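Long-range contact in KLLA0C04147p (Kluyveromyces lactis, PDB 5H2D), which binds ergosterol through this oxysterol-binding-protein-related domain of a longer protein, and probably transfers sterols between membranes: residues A[255-269]-A[280-292]. Residues are numbered along the deposited sequence; the frame is centred on the assembly and turned at random.
Sequences KGEVYNAKGGKEWIF and KKVLKPNSLEEMQ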
# COMPACT_ATOMS: atom_id res chain seq x y z
N LYS A 255 7.20 -18.14 2.21
CA LYS A 255 7.18 -18.93 3.43
C LYS A 255 7.59 -18.04 4.58
O LYS A 255 8.31 -17.06 4.39
CB LYS A 255 8.14 -20.14 3.40
CG LYS A 255 8.47 -20.69 2.03
CD LYS A 255 9.39 -21.92 2.16
CE LYS A 255 10.65 -21.60 2.93
NZ LYS A 255 11.57 -20.69 2.19
N GLY A 256 7.13 -18.38 5.79
CA GLY A 256 7.51 -17.61 6.95
C GLY A 256 7.50 -18.46 8.20
O GLY A 256 6.91 -19.54 8.24
N GLU A 257 8.18 -17.95 9.23
CA GLU A 257 8.27 -18.60 10.53
C GLU A 257 8.04 -17.55 11.61
O GLU A 257 8.63 -16.47 11.54
CB GLU A 257 9.64 -19.27 10.72
CG GLU A 257 10.04 -20.22 9.60
CD GLU A 257 10.63 -19.51 8.38
OE1 GLU A 257 11.39 -18.52 8.55
OE2 GLU A 257 10.32 -19.94 7.25
N VAL A 258 7.21 -17.88 12.60
CA VAL A 258 6.85 -16.98 13.69
C VAL A 258 7.47 -17.51 14.98
O VAL A 258 7.24 -18.66 15.36
CB VAL A 258 5.32 -16.86 13.85
CG1 VAL A 258 4.98 -15.86 14.94
CG2 VAL A 258 4.67 -16.45 12.53
N TYR A 259 8.22 -16.65 15.66
CA TYR A 259 8.92 -17.02 16.88
C TYR A 259 8.42 -16.21 18.07
O TYR A 259 8.10 -15.02 17.93
CB TYR A 259 10.43 -16.81 16.73
CG TYR A 259 11.05 -17.59 15.61
CD1 TYR A 259 11.55 -18.88 15.82
CD2 TYR A 259 11.16 -17.05 14.33
CE1 TYR A 259 12.13 -19.60 14.80
CE2 TYR A 259 11.74 -17.76 13.30
CZ TYR A 259 12.23 -19.03 13.54
OH TYR A 259 12.80 -19.74 12.51
N ASN A 260 8.38 -16.84 19.24
CA ASN A 260 8.18 -16.09 20.47
C ASN A 260 9.50 -15.42 20.87
O ASN A 260 10.53 -15.57 20.21
CB ASN A 260 7.62 -17.00 21.57
CG ASN A 260 8.58 -18.12 21.97
OD1 ASN A 260 9.77 -17.90 22.14
ND2 ASN A 260 8.03 -19.31 22.15
N ALA A 261 9.46 -14.64 21.95
CA ALA A 261 10.60 -13.81 22.32
C ALA A 261 11.83 -14.63 22.72
O ALA A 261 12.95 -14.12 22.66
CB ALA A 261 10.22 -12.86 23.46
N LYS A 262 11.64 -15.89 23.14
CA LYS A 262 12.77 -16.75 23.47
C LYS A 262 13.25 -17.56 22.27
O LYS A 262 14.03 -18.50 22.44
CB LYS A 262 12.39 -17.69 24.62
CG LYS A 262 12.04 -16.95 25.91
CD LYS A 262 13.11 -15.93 26.25
CE LYS A 262 12.70 -15.04 27.42
NZ LYS A 262 12.61 -15.79 28.70
N GLY A 263 12.83 -17.20 21.06
CA GLY A 263 13.27 -17.92 19.89
C GLY A 263 12.59 -19.24 19.65
O GLY A 263 13.03 -20.00 18.78
N GLY A 264 11.53 -19.55 20.40
CA GLY A 264 10.76 -20.74 20.13
C GLY A 264 9.88 -20.59 18.91
O GLY A 264 9.08 -19.64 18.84
N LYS A 265 10.01 -21.50 17.96
CA LYS A 265 9.17 -21.46 16.76
C LYS A 265 7.74 -21.85 17.13
O LYS A 265 7.51 -22.93 17.68
CB LYS A 265 9.74 -22.38 15.68
CG LYS A 265 9.00 -22.32 14.35
CD LYS A 265 9.61 -23.26 13.33
CE LYS A 265 10.94 -22.74 12.81
NZ LYS A 265 11.57 -23.71 11.87
N GLU A 266 6.78 -20.97 16.85
CA GLU A 266 5.39 -21.20 17.22
C GLU A 266 4.50 -21.50 16.03
O GLU A 266 3.54 -22.27 16.17
CB GLU A 266 4.82 -19.98 17.96
CG GLU A 266 5.50 -19.67 19.30
CD GLU A 266 4.70 -20.18 20.48
OE1 GLU A 266 3.79 -21.02 20.28
OE2 GLU A 266 4.95 -19.71 21.62
N TRP A 267 4.77 -20.90 14.88
CA TRP A 267 3.94 -21.05 13.70
C TRP A 267 4.83 -21.00 12.46
O TRP A 267 5.87 -20.33 12.46
CB TRP A 267 2.87 -19.95 13.59
CG TRP A 267 2.04 -19.73 14.82
CD1 TRP A 267 2.32 -18.89 15.86
CD2 TRP A 267 0.78 -20.33 15.12
NE1 TRP A 267 1.31 -18.94 16.79
CE2 TRP A 267 0.36 -19.82 16.37
CE3 TRP A 267 -0.03 -21.25 14.46
CZ2 TRP A 267 -0.84 -20.20 16.96
CZ3 TRP A 267 -1.22 -21.63 15.05
CH2 TRP A 267 -1.62 -21.10 16.29
N ILE A 268 4.42 -21.72 11.42
CA ILE A 268 4.99 -21.55 10.09
C ILE A 268 3.83 -21.32 9.13
O ILE A 268 2.69 -21.67 9.41
CB ILE A 268 5.84 -22.76 9.62
CG1 ILE A 268 5.02 -24.05 9.73
CG2 ILE A 268 7.16 -22.82 10.40
CD1 ILE A 268 5.75 -25.29 9.23
N PHE A 269 4.14 -20.69 8.00
CA PHE A 269 3.13 -20.47 6.98
C PHE A 269 3.80 -20.44 5.63
O PHE A 269 5.02 -20.29 5.52
CB PHE A 269 2.33 -19.18 7.24
CG PHE A 269 3.14 -17.90 7.08
CD1 PHE A 269 3.28 -17.30 5.84
CD2 PHE A 269 3.71 -17.29 8.19
CE1 PHE A 269 4.01 -16.12 5.70
CE2 PHE A 269 4.43 -16.12 8.05
CZ PHE A 269 4.57 -15.54 6.81
N LYS A 280 0.37 -23.51 10.03
CA LYS A 280 0.19 -24.58 11.01
C LYS A 280 0.94 -24.22 12.28
O LYS A 280 1.94 -23.49 12.26
CB LYS A 280 0.68 -25.92 10.46
CG LYS A 280 2.18 -26.05 10.40
CD LYS A 280 2.60 -26.90 9.21
CE LYS A 280 1.71 -28.11 9.07
NZ LYS A 280 1.68 -28.91 10.33
N LYS A 281 0.43 -24.74 13.40
CA LYS A 281 1.14 -24.61 14.66
C LYS A 281 2.35 -25.53 14.66
O LYS A 281 2.26 -26.69 14.24
CB LYS A 281 0.21 -24.97 15.83
CG LYS A 281 0.82 -24.70 17.21
CD LYS A 281 0.64 -23.23 17.61
CE LYS A 281 1.36 -22.88 18.91
NZ LYS A 281 2.82 -23.17 18.88
N VAL A 282 3.47 -25.01 15.12
CA VAL A 282 4.68 -25.79 15.34
C VAL A 282 4.66 -26.26 16.78
O VAL A 282 4.48 -25.46 17.70
CB VAL A 282 5.93 -24.97 15.02
CG1 VAL A 282 7.19 -25.75 15.39
CG2 VAL A 282 5.96 -24.59 13.54
N LEU A 283 4.84 -27.57 16.98
CA LEU A 283 4.60 -28.18 18.29
C LEU A 283 5.86 -28.29 19.13
O LEU A 283 5.77 -28.25 20.37
CB LEU A 283 3.99 -29.57 18.10
CG LEU A 283 2.82 -29.57 17.12
CD1 LEU A 283 2.39 -30.99 16.78
CD2 LEU A 283 1.66 -28.77 17.69
N LYS A 284 7.03 -28.43 18.50
CA LYS A 284 8.30 -28.44 19.20
C LYS A 284 9.02 -27.13 18.94
O LYS A 284 9.37 -26.85 17.78
CB LYS A 284 9.15 -29.62 18.73
CG LYS A 284 8.51 -30.98 18.95
CD LYS A 284 8.99 -31.98 17.91
CE LYS A 284 8.44 -33.37 18.17
NZ LYS A 284 9.23 -34.11 19.19
N PRO A 285 9.27 -26.29 19.95
CA PRO A 285 9.83 -24.95 19.68
C PRO A 285 11.17 -24.97 18.96
O PRO A 285 11.53 -23.96 18.34
CB PRO A 285 9.95 -24.33 21.08
CG PRO A 285 9.88 -25.48 22.04
CD PRO A 285 8.99 -26.49 21.38
N ASN A 286 11.92 -26.07 19.01
CA ASN A 286 13.22 -26.12 18.36
C ASN A 286 13.17 -26.74 16.97
O ASN A 286 14.22 -26.96 16.36
CB ASN A 286 14.21 -26.89 19.24
CG ASN A 286 14.67 -26.06 20.43
OD1 ASN A 286 14.91 -24.86 20.30
ND2 ASN A 286 14.80 -26.70 21.59
N SER A 287 11.97 -27.00 16.45
CA SER A 287 11.85 -27.64 15.15
C SER A 287 12.45 -26.77 14.06
O SER A 287 12.29 -25.54 14.05
CB SER A 287 10.38 -27.93 14.83
OG SER A 287 10.25 -28.44 13.51
N LEU A 288 13.16 -27.40 13.13
CA LEU A 288 13.66 -26.74 11.93
C LEU A 288 12.63 -26.74 10.81
O LEU A 288 12.91 -26.21 9.73
CB LEU A 288 14.95 -27.41 11.45
CG LEU A 288 14.90 -28.88 11.01
CD1 LEU A 288 14.22 -29.05 9.65
CD2 LEU A 288 16.30 -29.48 10.98
N GLU A 289 11.45 -27.31 11.03
CA GLU A 289 10.48 -27.47 9.96
C GLU A 289 10.04 -26.13 9.40
O GLU A 289 9.81 -25.17 10.14
CB GLU A 289 9.26 -28.25 10.44
CG GLU A 289 8.27 -28.57 9.33
CD GLU A 289 6.89 -28.91 9.84
OE1 GLU A 289 5.96 -29.06 9.01
OE2 GLU A 289 6.73 -29.02 11.08
N GLU A 290 9.91 -26.07 8.07
CA GLU A 290 9.32 -24.94 7.38
C GLU A 290 8.19 -25.44 6.50
O GLU A 290 8.04 -26.64 6.26
CB GLU A 290 10.38 -24.19 6.55
CG GLU A 290 11.45 -23.55 7.42
CD GLU A 290 12.66 -23.12 6.63
OE1 GLU A 290 12.58 -23.09 5.38
OE2 GLU A 290 13.70 -22.83 7.26
N MET A 291 7.37 -24.51 6.01
CA MET A 291 6.16 -24.88 5.31
C MET A 291 6.49 -25.56 3.99
O MET A 291 7.24 -25.01 3.17
CB MET A 291 5.28 -23.66 5.07
CG MET A 291 3.81 -23.99 4.88
SD MET A 291 2.97 -24.24 6.45
CE MET A 291 1.31 -24.62 5.90
N GLN A 292 5.94 -26.76 3.80
CA GLN A 292 6.00 -27.44 2.51
C GLN A 292 5.02 -26.77 1.55
O GLN A 292 3.83 -26.64 1.85
CB GLN A 292 5.64 -28.91 2.68
CG GLN A 292 6.66 -29.90 2.15
CD GLN A 292 6.10 -31.31 2.05
OE1 GLN A 292 6.48 -32.20 2.82
NE2 GLN A 292 5.20 -31.52 1.10
O HOH W 1 8.06 -21.81 6.70
O HOH W 2 14.04 -22.56 18.41
O HOH W 3 6.36 -24.40 19.67
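Lys281 folds over the indole of Trp267 in the beta hairpin of strands 265-272 and 276-281, at an antiparallel non-hydrogen-bonded pair, in the oxysterol-binding domain but well away from the chain's centre. Its CD sits 3.3 Å from the centroid of the six-membered ring, a CH-pi contact over the face, and NZ reaches on above the five-membered ring as a cation-pi partner. The chain leaves with CG anti to the backbone N, bends at chi2 (84°) to bring CD over the ring, and bends again at chi4 (56°) to carry NZ to Glu266. There NZ forms a salt bridge with OE1 of Glu266 on the anti side of the carboxylate, at 2.7 Å, and also donates to the backbone O of Glu266 and to the carbonyl O of Val282, the residue after Lys281. That Glu266 carbonyl accepts twice, from Lys281 NZ in its plane and from Val282 N well above it. A methionine here would probably leave the Glu266 carboxylate without its charged mate and take one donor from each of the Glu266 and Val282 carbonyls. One residue along, with side chains on the other face of the sheet from Trp267, Ile268 pairs with Lys280 through two backbone hydrogen bonds; its side chain runs alongside the Lys280 methylenes, meets Val282 CG2 with CG2, and lies 3.9 Å from Met291 SD through CG1. Further out, a classic beta bulge sets Glu266 and Trp267 both opposite Val258, while Asn260 ND2 holds the second carboxylate oxygen of Glu266. Trp267 NE1 is fixed by Thr96 OG1, and Tyr310 meets the indole edge-to-face. In the type I turn from Lys284 to Ser287, Pro285 O takes the Lys265 N-H at 163°. From the end of that turn onward, Ser287 O and Glu289 O grip the Lys265 ammonium, each 2.9 Å from NZ.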